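Local coordinates for scyllo-inositol 2-dehydrogenase (NADP(+)) IolW (Bacillus subtilis subsp. subtilis, PDB 3GDO), which catalyses the reversible, strictly NADPH-dependent reduction of scyllo-inosose to scyllo-inositol, at residues 25-30 and 264-269; 71-74 and 80-83; 153-158 and 202-207; 248-253 and 272-277. One frame throughout, in Å; residues are numbered along the deposited sequence.

Contact 1 (25-30 and 264-269); sequences LDVLDE and RKPEDD
Asp26 and Lys265 form the charged half of this contact, Val27 and Pro266 the apolar half. With CG anti to the backbone N (chi1 -175°), the carboxylate of Asp26, in the segment on helix 15-26, is carried toward Lys265, and the two side chains cross at about a right angle. One oxygen alone does the touching: Asp26 OD2 lies 3.3 Å from CE of Lys265 and makes a long salt bridge of 3.5 Å to NZ of the same residue. The lysine chain bends at chi3 and again at chi4, which brings its last two carbons alongside the oxygen as well as the ammonium group.

Val27 follows, and its side chain and that of Lys265 slide past each other in opposite directions. Val27 CG1 packs 3.7 Å from CD of Lys265 and as close to the backbone O of Pro266, while Val27 CG2 meets CD of the Pro266 ring at 4.2 Å. Leu303 of helix 303-315 touches both Val27 and Pro266 and completes this apolar patch.

With alanine at Lys265, Asp26 would probably lose its counter-charge and CG1 of Val27 the methylenes that cover it. The contact thus joins the Rossmann domain to a loop of the C-terminal domain through a single ion pair, probably of modest strength given its length, and through methyl and methylene packing, so that much of its hold is likely to come from the apolar surfaces beside the charges.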
# COMPACT_ATOMS: atom_id res chain seq x y z
N LEU B 25 -9.56 23.51 -25.82
CA LEU B 25 -9.04 24.62 -26.62
C LEU B 25 -10.20 25.41 -27.19
O LEU B 25 -10.21 26.63 -27.13
CB LEU B 25 -8.09 24.12 -27.71
CG LEU B 25 -6.73 23.55 -27.25
CD1 LEU B 25 -6.00 22.82 -28.37
CD2 LEU B 25 -5.85 24.66 -26.73
N ASP B 26 -11.22 24.69 -27.63
CA ASP B 26 -12.48 25.27 -28.14
C ASP B 26 -13.19 26.27 -27.22
O ASP B 26 -13.84 27.19 -27.72
CB ASP B 26 -13.44 24.13 -28.53
CG ASP B 26 -14.72 24.63 -29.17
OD1 ASP B 26 -14.63 25.14 -30.31
OD2 ASP B 26 -15.80 24.49 -28.57
N VAL B 27 -13.13 26.11 -25.89
CA VAL B 27 -13.85 27.08 -25.03
C VAL B 27 -13.01 28.28 -24.58
O VAL B 27 -13.50 29.15 -23.89
CB VAL B 27 -14.59 26.43 -23.82
CG1 VAL B 27 -15.57 25.36 -24.29
CG2 VAL B 27 -13.59 25.86 -22.80
N LEU B 28 -11.74 28.30 -24.95
CA LEU B 28 -10.84 29.37 -24.51
C LEU B 28 -10.64 30.41 -25.61
O LEU B 28 -10.02 30.11 -26.62
CB LEU B 28 -9.49 28.76 -24.10
CG LEU B 28 -9.52 27.87 -22.85
CD1 LEU B 28 -8.17 27.25 -22.60
CD2 LEU B 28 -10.01 28.68 -21.65
N ASP B 29 -11.14 31.64 -25.45
CA ASP B 29 -10.92 32.60 -26.55
C ASP B 29 -9.47 33.05 -26.81
O ASP B 29 -9.19 33.63 -27.88
CB ASP B 29 -11.93 33.75 -26.64
CG ASP B 29 -12.62 34.06 -25.32
OD1 ASP B 29 -11.92 34.38 -24.33
OD2 ASP B 29 -13.87 34.05 -25.30
N GLU B 30 -8.56 32.73 -25.89
CA GLU B 30 -7.14 32.90 -26.12
C GLU B 30 -6.61 32.12 -27.32
O GLU B 30 -5.46 32.32 -27.76
CB GLU B 30 -6.33 32.45 -24.89
CG GLU B 30 -6.57 33.22 -23.61
CD GLU B 30 -7.56 32.53 -22.70
OE1 GLU B 30 -8.70 32.24 -23.15
OE2 GLU B 30 -7.19 32.29 -21.53
N ARG B 264 -19.38 16.54 -23.29
CA ARG B 264 -19.62 17.77 -22.54
C ARG B 264 -18.38 18.69 -22.58
O ARG B 264 -17.26 18.23 -22.82
CB ARG B 264 -20.05 17.47 -21.09
CG ARG B 264 -21.37 16.71 -20.96
CD ARG B 264 -21.90 16.67 -19.51
NE ARG B 264 -21.20 15.70 -18.66
CZ ARG B 264 -21.54 14.42 -18.54
NH1 ARG B 264 -22.57 13.96 -19.23
NH2 ARG B 264 -20.85 13.60 -17.75
N LYS B 265 -18.61 19.98 -22.37
CA LYS B 265 -17.57 21.00 -22.45
C LYS B 265 -17.61 21.75 -21.16
O LYS B 265 -18.64 21.77 -20.53
CB LYS B 265 -17.87 21.99 -23.58
CG LYS B 265 -17.29 21.63 -24.94
CD LYS B 265 -17.56 22.73 -25.96
CE LYS B 265 -17.83 22.15 -27.34
NZ LYS B 265 -16.69 21.25 -27.78
N PRO B 266 -16.49 22.40 -20.77
CA PRO B 266 -16.52 23.31 -19.61
C PRO B 266 -17.31 24.59 -19.93
O PRO B 266 -16.92 25.32 -20.84
CB PRO B 266 -15.05 23.63 -19.37
CG PRO B 266 -14.27 22.62 -20.18
CD PRO B 266 -15.13 22.23 -21.31
N GLU B 267 -18.40 24.86 -19.22
CA GLU B 267 -19.25 26.00 -19.57
C GLU B 267 -19.77 26.74 -18.37
O GLU B 267 -20.27 27.86 -18.51
CB GLU B 267 -20.42 25.56 -20.44
CG GLU B 267 -20.12 25.62 -21.92
CD GLU B 267 -20.80 24.51 -22.71
OE1 GLU B 267 -21.60 23.74 -22.11
OE2 GLU B 267 -20.54 24.41 -23.93
N ASP B 268 -19.67 26.12 -17.20
CA ASP B 268 -20.04 26.78 -15.95
C ASP B 268 -19.16 26.28 -14.79
O ASP B 268 -18.26 25.45 -15.00
CB ASP B 268 -21.52 26.55 -15.63
CG ASP B 268 -21.85 25.09 -15.43
OD1 ASP B 268 -22.84 24.63 -16.02
OD2 ASP B 268 -21.10 24.39 -14.71
N ASP B 269 -19.46 26.77 -13.59
CA ASP B 269 -18.68 26.49 -12.37
C ASP B 269 -18.78 25.06 -11.82
O ASP B 269 -18.02 24.66 -10.94
CB ASP B 269 -19.06 27.50 -11.30
CG ASP B 269 -19.02 28.92 -11.83
OD1 ASP B 269 -17.89 29.40 -12.13
OD2 ASP B 269 -20.10 29.53 -12.00

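Contact 2 (71-74 and 80-83); sequences VTTP and EHTM
Polar atoms come closest at Thr73 and His81, where OG1 of the threonine lies 3.1 Å from ND1 of the imidazole. The hydroxyl approaches the ring obliquely, and the two side chains cross at about a right angle. Thr73 holds OG1 between its backbone N and carbonyl carbon (chi1 47°), which leaves its CG2 to touch the same corner of the His81 ring, 3.4 Å from ND1 and 3.6 Å from CE1.

Both segments belong to one beta-alpha unit of the Rossmann fold: the chain leaves strand 68-71, passes through a loop and returns along helix 78-87, which packs back against the strand end. Leu11 and Met37, from two other strands of the parallel sheet, also touch Thr73 and His81.

Van der Waals packing makes up the rest. Val71 straddles the Thr82 hydroxyl with its two methyls, CG2 at 3.9 Å and CG1 at 4.0 Å from OG1; that hydroxyl is hydrogen-bonded to the O of His78, one turn back in the helix. Val71 CG1 also reaches CB of His81 at 4.4 Å. Removing the imidazole, as an alanine at His81 does, is likely to open a gap beside Leu11 and Met37 and leave the Thr73 side chain less firmly fixed in its rotation.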
# COMPACT_ATOMS: atom_id res chain seq x y z
N VAL B 71 1.04 17.89 -29.96
CA VAL B 71 1.41 16.61 -30.52
C VAL B 71 0.62 15.46 -29.84
O VAL B 71 0.82 15.16 -28.67
CB VAL B 71 2.92 16.38 -30.50
CG1 VAL B 71 3.25 15.06 -31.17
CG2 VAL B 71 3.63 17.53 -31.23
N THR B 72 -0.32 14.88 -30.58
CA THR B 72 -1.01 13.70 -30.10
C THR B 72 -0.75 12.46 -31.00
O THR B 72 -1.42 11.47 -30.87
CB THR B 72 -2.52 13.95 -29.96
OG1 THR B 72 -3.11 13.90 -31.25
CG2 THR B 72 -2.83 15.32 -29.25
N THR B 73 0.23 12.50 -31.89
CA THR B 73 0.46 11.33 -32.74
C THR B 73 0.95 10.16 -31.86
O THR B 73 1.39 10.41 -30.73
CB THR B 73 1.41 11.64 -33.91
OG1 THR B 73 2.54 12.36 -33.43
CG2 THR B 73 0.69 12.50 -34.97
N PRO B 74 0.84 8.89 -32.34
CA PRO B 74 1.15 7.76 -31.45
C PRO B 74 2.60 7.75 -30.95
O PRO B 74 3.50 8.25 -31.65
CB PRO B 74 0.87 6.52 -32.33
CG PRO B 74 -0.06 7.00 -33.39
CD PRO B 74 0.37 8.43 -33.67
N GLU B 80 9.92 12.35 -33.49
CA GLU B 80 10.17 12.90 -34.82
C GLU B 80 9.37 14.18 -35.06
O GLU B 80 9.91 15.22 -35.44
CB GLU B 80 9.69 11.87 -35.80
CG GLU B 80 10.66 11.37 -36.83
CD GLU B 80 10.01 10.25 -37.62
OE1 GLU B 80 9.85 9.14 -37.06
OE2 GLU B 80 9.62 10.50 -38.79
N HIS B 81 8.06 14.09 -34.84
CA HIS B 81 7.14 15.20 -35.01
C HIS B 81 7.49 16.39 -34.12
O HIS B 81 7.54 17.53 -34.58
CB HIS B 81 5.71 14.73 -34.75
CG HIS B 81 5.13 13.94 -35.88
ND1 HIS B 81 3.78 13.63 -35.95
CD2 HIS B 81 5.69 13.41 -36.99
CE1 HIS B 81 3.55 12.94 -37.05
NE2 HIS B 81 4.69 12.79 -37.70
N THR B 82 7.76 16.12 -32.84
CA THR B 82 8.13 17.16 -31.90
C THR B 82 9.42 17.88 -32.34
O THR B 82 9.47 19.11 -32.33
CB THR B 82 8.26 16.59 -30.48
OG1 THR B 82 7.05 15.89 -30.13
CG2 THR B 82 8.48 17.72 -29.46
N MET B 83 10.44 17.11 -32.73
CA MET B 83 11.69 17.68 -33.18
C MET B 83 11.44 18.58 -34.39
O MET B 83 11.89 19.73 -34.40
CB MET B 83 12.74 16.61 -33.51
CG MET B 83 14.16 17.23 -33.69
SD MET B 83 14.73 18.27 -32.33
CE MET B 83 16.07 17.20 -31.78

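Contact 3 (153-158 and 202-207); sequences YNRYRP and AQRENA
Pro158 and Arg204 mark the nearest approach of two segments without regular structure, their CA atoms 6.5 Å apart. Segment 153-158 is largely extended after strand 146-152. Segment 202-207 folds into a type I beta turn from Arg204 to Ala207, closed by the bond from Ala207 N to Arg204 O.

The Arg204 chain bends at chi3 (-53°), and its CD lies against both carbonyl oxygens, 3.0 Å from Arg157 O and 3.7 Å from Pro158 O. Arg204 NH1 donates to Arg157 O at 2.8 Å; the oxygen sits at the guanidinium edge, close to its plane, and the N-H...O angle is 157°. The extended Arg155 chain comes across at about a right angle and sets its NH1 over one face of that guanidinium, 3.4 Å from NH2 of Arg204, with the two planes 55° apart. Two donors of like charge meet here, an approach that is probably eased by the salt bridge from Arg204 NE to Asp211, while Arg155 NE bonds to Ser230 OG.

In the C-terminal domain, the contact joins the loops that follow strands 146-152 and 195-201 of the large mixed sheet. Helix 174-190 borders it through Thr174, which touches Arg155, and the second subunit lies beside it, where Lys244 and Lys221 of that subunit accept hydrogen bonds through their backbone O atoms from Tyr156 and Gln203.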
# COMPACT_ATOMS: atom_id res chain seq x y z
N TYR B 153 -3.47 3.18 -8.19
CA TYR B 153 -4.11 3.52 -9.47
C TYR B 153 -4.39 2.22 -10.20
O TYR B 153 -3.59 1.77 -11.01
CB TYR B 153 -3.14 4.37 -10.29
CG TYR B 153 -3.75 5.18 -11.43
CD1 TYR B 153 -3.05 6.29 -11.96
CD2 TYR B 153 -5.02 4.89 -11.95
CE1 TYR B 153 -3.58 7.03 -12.99
CE2 TYR B 153 -5.58 5.65 -12.97
CZ TYR B 153 -4.83 6.71 -13.50
OH TYR B 153 -5.32 7.46 -14.52
N ASN B 154 -5.53 1.63 -9.89
CA ASN B 154 -5.79 0.26 -10.25
C ASN B 154 -6.81 0.22 -11.34
O ASN B 154 -7.53 1.18 -11.54
CB ASN B 154 -6.36 -0.49 -9.05
CG ASN B 154 -5.38 -0.65 -7.93
OD1 ASN B 154 -4.25 -1.13 -8.11
ND2 ASN B 154 -5.83 -0.32 -6.75
N ARG B 155 -6.95 -0.91 -12.01
CA ARG B 155 -8.11 -1.09 -12.87
C ARG B 155 -8.50 -2.59 -12.83
O ARG B 155 -7.72 -3.42 -12.35
CB ARG B 155 -7.77 -0.64 -14.30
CG ARG B 155 -6.76 -1.56 -14.97
CD ARG B 155 -6.05 -0.94 -16.20
NE ARG B 155 -4.98 -1.85 -16.58
CZ ARG B 155 -4.58 -2.11 -17.83
NH1 ARG B 155 -3.61 -2.99 -18.04
NH2 ARG B 155 -5.15 -1.49 -18.86
N TYR B 156 -9.68 -2.91 -13.33
CA TYR B 156 -10.09 -4.31 -13.53
C TYR B 156 -10.18 -4.58 -15.03
O TYR B 156 -11.16 -4.28 -15.65
CB TYR B 156 -11.43 -4.63 -12.85
CG TYR B 156 -11.77 -6.12 -12.90
CD1 TYR B 156 -11.02 -7.06 -12.16
CD2 TYR B 156 -12.80 -6.60 -13.71
CE1 TYR B 156 -11.30 -8.40 -12.21
CE2 TYR B 156 -13.10 -7.97 -13.76
CZ TYR B 156 -12.35 -8.84 -13.00
OH TYR B 156 -12.62 -10.18 -13.03
N ARG B 157 -9.12 -5.16 -15.59
CA ARG B 157 -9.08 -5.48 -17.00
C ARG B 157 -8.35 -6.81 -17.13
O ARG B 157 -7.21 -6.87 -17.55
CB ARG B 157 -8.42 -4.34 -17.80
CG ARG B 157 -9.38 -3.18 -18.15
CD ARG B 157 -8.62 -1.93 -18.55
NE ARG B 157 -9.49 -0.85 -19.04
CZ ARG B 157 -10.06 0.06 -18.25
NH1 ARG B 157 -9.88 0.01 -16.95
NH2 ARG B 157 -10.82 1.02 -18.77
N PRO B 158 -9.02 -7.91 -16.70
CA PRO B 158 -8.40 -9.23 -16.59
C PRO B 158 -8.04 -9.86 -17.93
O PRO B 158 -7.15 -10.69 -18.01
CB PRO B 158 -9.48 -10.06 -15.88
CG PRO B 158 -10.74 -9.40 -16.24
CD PRO B 158 -10.47 -7.95 -16.37
N ALA B 202 4.07 -8.06 -15.45
CA ALA B 202 2.83 -8.48 -16.09
C ALA B 202 2.22 -9.61 -15.24
O ALA B 202 2.71 -10.73 -15.22
CB ALA B 202 3.13 -8.97 -17.49
N GLN B 203 1.17 -9.28 -14.50
CA GLN B 203 0.37 -10.27 -13.80
C GLN B 203 -0.56 -11.11 -14.67
O GLN B 203 -0.82 -12.27 -14.36
CB GLN B 203 -0.49 -9.59 -12.75
CG GLN B 203 0.09 -9.71 -11.39
CD GLN B 203 -0.72 -8.99 -10.33
OE1 GLN B 203 -1.53 -8.09 -10.63
NE2 GLN B 203 -0.49 -9.37 -9.09
N ARG B 204 -1.11 -10.51 -15.71
CA ARG B 204 -2.19 -11.17 -16.44
C ARG B 204 -1.69 -12.36 -17.26
O ARG B 204 -0.52 -12.40 -17.68
CB ARG B 204 -3.00 -10.19 -17.28
CG ARG B 204 -3.88 -9.30 -16.43
CD ARG B 204 -4.50 -8.20 -17.26
NE ARG B 204 -3.50 -7.44 -18.01
CZ ARG B 204 -3.79 -6.52 -18.92
NH1 ARG B 204 -5.05 -6.21 -19.21
NH2 ARG B 204 -2.81 -5.91 -19.57
N GLU B 205 -2.61 -13.31 -17.45
CA GLU B 205 -2.30 -14.63 -18.01
C GLU B 205 -1.43 -14.62 -19.27
O GLU B 205 -0.39 -15.30 -19.31
CB GLU B 205 -3.60 -15.42 -18.26
CG GLU B 205 -3.42 -16.92 -17.98
CD GLU B 205 -4.29 -17.81 -18.89
OE1 GLU B 205 -5.53 -17.60 -18.95
OE2 GLU B 205 -3.72 -18.71 -19.55
N ASN B 206 -1.83 -13.87 -20.28
CA ASN B 206 -1.04 -13.86 -21.51
C ASN B 206 -0.34 -12.53 -21.80
O ASN B 206 -0.02 -12.23 -22.95
CB ASN B 206 -1.92 -14.28 -22.69
CG ASN B 206 -2.31 -15.76 -22.62
OD1 ASN B 206 -3.45 -16.10 -22.26
ND2 ASN B 206 -1.36 -16.64 -22.91
N ALA B 207 -0.09 -11.74 -20.75
CA ALA B 207 0.34 -10.34 -20.88
C ALA B 207 1.68 -10.08 -21.60
O ALA B 207 2.69 -10.71 -21.27
CB ALA B 207 0.34 -9.66 -19.49

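Contact 4 (248-253 and 272-277); sequences FIKYGI and GADVPE
Lys250 and Asp274 come at each other from opposite directions and meet in a salt bridge of 2.9 Å between NZ and OD2. The lysine leaves the end of its strand with CG anti to the backbone N and stays extended until chi4, where a bend (-45°) turns the ammonium group onto the syn lone pair of OD2, the side that faces OD1. Lys250 CE lies 3.1 Å from Asp274 OD2.

Several acceptors surround the ammonium group. Lys250 NZ also donates to Tyr251 O at 2.9 Å and to O of Phe278, an arrangement likely to fix its direction and to suit a buried positive charge. OD2 has a second partner in Ser297 OG. The other carboxylate oxygen, Asp274 OD1, takes the backbone N-H of Val275 from above the carboxylate plane, 38° out of it, and accepts a bond of 2.8 Å from a water that also donates to O of Ile253, bridging the two segments a second time.

The arrangement is a partly buried ion pair tying the end of strand 246-250 in the large mixed sheet of the Gfo/Idh/MocA C-terminal domain to the loop that leads into its neighbour, strand 280-286.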
# COMPACT_ATOMS: atom_id res chain seq x y z
N PHE B 248 -4.98 12.17 5.44
CA PHE B 248 -6.01 12.40 4.42
C PHE B 248 -6.20 11.10 3.66
O PHE B 248 -5.22 10.55 3.13
CB PHE B 248 -5.61 13.54 3.47
CG PHE B 248 -6.72 14.01 2.55
CD1 PHE B 248 -7.90 14.54 3.08
CD2 PHE B 248 -6.57 13.93 1.16
CE1 PHE B 248 -8.93 14.97 2.24
CE2 PHE B 248 -7.59 14.35 0.30
CZ PHE B 248 -8.78 14.89 0.84
N ILE B 249 -7.42 10.58 3.65
CA ILE B 249 -7.70 9.29 2.96
C ILE B 249 -8.82 9.54 2.00
O ILE B 249 -9.87 10.05 2.41
CB ILE B 249 -8.16 8.16 3.87
CG1 ILE B 249 -7.23 7.93 5.09
CG2 ILE B 249 -8.41 6.87 3.03
CD1 ILE B 249 -5.87 7.57 4.77
N LYS B 250 -8.63 9.21 0.73
CA LYS B 250 -9.66 9.51 -0.26
C LYS B 250 -9.77 8.45 -1.34
O LYS B 250 -8.74 7.96 -1.85
CB LYS B 250 -9.37 10.89 -0.91
CG LYS B 250 -10.48 11.31 -1.90
CD LYS B 250 -10.25 12.74 -2.47
CE LYS B 250 -11.41 13.16 -3.38
NZ LYS B 250 -11.86 12.04 -4.38
N TYR B 251 -11.02 8.14 -1.71
CA TYR B 251 -11.32 7.25 -2.83
C TYR B 251 -11.73 8.04 -4.09
O TYR B 251 -12.12 9.19 -4.02
CB TYR B 251 -12.48 6.31 -2.49
CG TYR B 251 -12.24 5.29 -1.38
CD1 TYR B 251 -12.20 3.92 -1.69
CD2 TYR B 251 -12.07 5.69 -0.06
CE1 TYR B 251 -11.98 2.95 -0.70
CE2 TYR B 251 -11.86 4.73 0.97
CZ TYR B 251 -11.83 3.36 0.62
OH TYR B 251 -11.65 2.41 1.58
N GLY B 252 -11.67 7.39 -5.25
CA GLY B 252 -12.36 7.92 -6.44
C GLY B 252 -11.33 8.49 -7.41
O GLY B 252 -10.12 8.55 -7.11
N ILE B 253 -11.83 8.91 -8.56
CA ILE B 253 -11.00 9.45 -9.62
C ILE B 253 -11.72 10.69 -10.18
O ILE B 253 -12.96 10.78 -10.12
CB ILE B 253 -10.75 8.35 -10.68
CG1 ILE B 253 -9.38 8.55 -11.39
CG2 ILE B 253 -12.00 8.14 -11.60
CD1 ILE B 253 -9.29 7.90 -12.76
N GLY B 272 -15.86 19.78 -13.34
CA GLY B 272 -14.81 19.13 -12.54
C GLY B 272 -15.19 18.84 -11.09
O GLY B 272 -14.33 18.42 -10.30
N ALA B 273 -16.46 19.06 -10.75
CA ALA B 273 -16.97 18.81 -9.38
C ALA B 273 -16.85 17.32 -9.03
O ALA B 273 -17.10 16.45 -9.85
CB ALA B 273 -18.43 19.25 -9.25
N ASP B 274 -16.48 17.05 -7.79
CA ASP B 274 -16.40 15.68 -7.31
C ASP B 274 -17.77 15.25 -6.81
O ASP B 274 -18.65 16.10 -6.57
CB ASP B 274 -15.35 15.60 -6.19
CG ASP B 274 -14.74 14.19 -6.03
OD1 ASP B 274 -15.20 13.26 -6.71
OD2 ASP B 274 -13.82 14.02 -5.19
N VAL B 275 -17.98 13.94 -6.73
CA VAL B 275 -19.19 13.36 -6.15
C VAL B 275 -19.06 13.35 -4.61
O VAL B 275 -18.04 12.91 -4.08
CB VAL B 275 -19.42 11.91 -6.68
CG1 VAL B 275 -20.79 11.45 -6.34
CG2 VAL B 275 -19.24 11.84 -8.20
N PRO B 276 -20.09 13.85 -3.88
CA PRO B 276 -20.07 13.91 -2.40
C PRO B 276 -19.68 12.62 -1.67
O PRO B 276 -19.07 12.69 -0.61
CB PRO B 276 -21.51 14.28 -2.05
CG PRO B 276 -21.95 15.12 -3.22
CD PRO B 276 -21.30 14.49 -4.44
N GLU B 277 -20.02 11.47 -2.25
CA GLU B 277 -19.70 10.19 -1.63
C GLU B 277 -18.20 9.96 -1.66
O GLU B 277 -17.68 9.17 -0.87
CB GLU B 277 -20.44 9.00 -2.28
CG GLU B 277 -20.96 9.20 -3.74
CD GLU B 277 -22.27 10.03 -3.85
OE1 GLU B 277 -22.85 10.12 -4.96
OE2 GLU B 277 -22.74 10.60 -2.83
O HOH W 1 -14.52 12.78 -9.40

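How the contacts relate
Contact 1 alone spans both domains, and the chain between its segments encloses contacts 2 and 3. Contact 2 belongs to the Rossmann domain, its centre 25 Å from that of contact 1; its Thr73 touches residues of a glycine-rich GxGxxG pattern that probably serves NADPH binding, as in other Rossmann dehydrogenases. Contacts 3 and 4 lie in the C-terminal domain, with centres 24 Å apart and nearest atoms about 4 Å apart, and both reach the second subunit. Contacts 1 and 4 interlock along the chain, since 264-269 falls between 248-253 and 272-277; 264-269 and 272-277 share one loop, yet the contact centres are 23 Å apart. Contacts 2 and 4 lie on opposite sides of the chain's centre.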